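Local coordinates for cell division GTPase FtsZ, diverged (Clostridium botulinum C, PDB 3V3T), which belongs to the tubulin/FtsZ family of cytoskeletal GTPases, as a diverged FtsZ relative whose C-terminal domain resembles that of TubZ, at residues 263-268 with 282-287. The protein carries 1 engineered substitution. Numbering follows the deposited sequence.
Sequences SIVGYP and VVATGI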
# COMPACT_ATOMS: atom_id res chain seq x y z
N SER A 263 -13.47 16.91 8.98
CA SER A 263 -13.00 18.26 8.69
C SER A 263 -11.52 18.26 8.32
O SER A 263 -11.08 19.00 7.44
CB SER A 263 -13.26 19.17 9.90
OG SER A 263 -12.70 20.44 9.69
N ILE A 264 -10.75 17.42 8.99
CA ILE A 264 -9.31 17.40 8.73
C ILE A 264 -8.93 16.37 7.67
O ILE A 264 -8.04 16.61 6.85
CB ILE A 264 -8.52 17.12 10.01
CG1 ILE A 264 -8.79 18.20 11.06
CG2 ILE A 264 -7.03 17.10 9.71
CD1 ILE A 264 -8.13 19.51 10.73
N VAL A 265 -9.61 15.24 7.66
CA VAL A 265 -9.17 14.12 6.84
C VAL A 265 -9.79 14.08 5.44
O VAL A 265 -9.15 13.65 4.49
CB VAL A 265 -9.42 12.77 7.53
CG1 VAL A 265 -9.01 11.62 6.60
CG2 VAL A 265 -8.62 12.70 8.81
N GLY A 266 -11.03 14.51 5.33
CA GLY A 266 -11.76 14.38 4.09
C GLY A 266 -13.20 14.00 4.39
O GLY A 266 -13.49 13.37 5.41
N TYR A 267 -14.11 14.40 3.51
CA TYR A 267 -15.53 14.12 3.72
C TYR A 267 -15.93 12.84 2.98
O TYR A 267 -15.85 12.77 1.76
CB TYR A 267 -16.36 15.33 3.29
CG TYR A 267 -16.19 16.48 4.26
CD1 TYR A 267 -17.01 16.60 5.38
CD2 TYR A 267 -15.19 17.43 4.08
CE1 TYR A 267 -16.84 17.64 6.28
CE2 TYR A 267 -15.02 18.47 4.98
CZ TYR A 267 -15.84 18.56 6.08
OH TYR A 267 -15.67 19.59 6.98
N PRO A 268 -16.34 11.81 3.72
CA PRO A 268 -16.70 10.52 3.10
C PRO A 268 -18.17 10.51 2.72
O PRO A 268 -18.92 11.35 3.21
CB PRO A 268 -16.45 9.53 4.23
CG PRO A 268 -16.84 10.32 5.47
CD PRO A 268 -16.46 11.77 5.19
N VAL A 282 -7.97 6.24 11.96
CA VAL A 282 -8.85 6.60 10.87
C VAL A 282 -8.34 5.95 9.59
O VAL A 282 -7.16 6.07 9.24
CB VAL A 282 -8.89 8.13 10.64
CG1 VAL A 282 -9.87 8.48 9.52
CG2 VAL A 282 -9.22 8.86 11.94
N VAL A 283 -9.23 5.28 8.88
CA VAL A 283 -8.91 4.76 7.57
C VAL A 283 -9.78 5.46 6.55
O VAL A 283 -11.01 5.38 6.63
CB VAL A 283 -9.19 3.25 7.50
CG1 VAL A 283 -8.80 2.71 6.13
CG2 VAL A 283 -8.44 2.54 8.61
N ALA A 284 -9.15 6.16 5.61
CA ALA A 284 -9.85 6.86 4.55
C ALA A 284 -9.59 6.17 3.22
O ALA A 284 -8.44 6.00 2.82
CB ALA A 284 -9.41 8.32 4.50
N THR A 285 -10.66 5.77 2.53
CA THR A 285 -10.51 5.01 1.29
C THR A 285 -11.23 5.70 0.14
O THR A 285 -12.17 6.45 0.35
CB THR A 285 -11.10 3.58 1.44
OG1 THR A 285 -12.52 3.67 1.63
CG2 THR A 285 -10.48 2.87 2.65
N GLY A 286 -10.80 5.45 -1.09
CA GLY A 286 -11.43 6.05 -2.25
C GLY A 286 -10.94 7.46 -2.52
O GLY A 286 -11.59 8.22 -3.22
N ILE A 287 -9.80 7.82 -1.95
CA ILE A 287 -9.21 9.13 -2.18
C ILE A 287 -8.66 9.21 -3.59
O ILE A 287 -8.04 8.25 -4.07
CB ILE A 287 -8.06 9.41 -1.19
CG1 ILE A 287 -8.59 9.53 0.23
CG2 ILE A 287 -7.30 10.66 -1.57
CD1 ILE A 287 -7.50 9.51 1.31
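Val265, the last helical residue of helix 258-265, reaches the face of the sheet at Ala284 and Val282 of strand 281-287, and is a compact example of how a helix end can rest on a sheet through one branched side chain. The bond from CA to CB points toward the strand, with CB still 5.4 Å from the CB of Ala284. From there CG1 does most of the touching. CG1 lies anti to the backbone N (chi1 177°), which carries it off the helix end and onto the strand, where it meets the methyl CB of Ala284 at 3.9 Å. The approach is nearly head-on: the angle from Val265 CB through CG1 to Ala284 CB is about 158°. The same CG1 has Val282 CG1 on its flank, at a looser 4.4 Å and close to a right angle from its own CB-CG1 bond. CG2, anti to the carbonyl carbon, is turned to the Val282 side and lies a loose 4.5 Å from Val282 CG1. In this way Val265 straddles two strand residues, i and i+2, whose side chains emerge on the same face, while Val283 between them points away. The backbones are nearest at this pair, with the CA atoms of Val265 and Ala284 7.6 Å apart. Gly266, with its positive phi, takes the chain out of the helix directly after Val265. The backbone carbonyl O of Val265 is taken up by a hydrogen bond with the hydroxyl of Tyr240. Within the C-terminal domain, strand 281-287 runs antiparallel between strands 211-217 and 247-252; Val265 extends its apolar contact to Leu216 on the first of these, Ile261 of the same helix packs on Val282, and Ile264 instead touches helix 224-233.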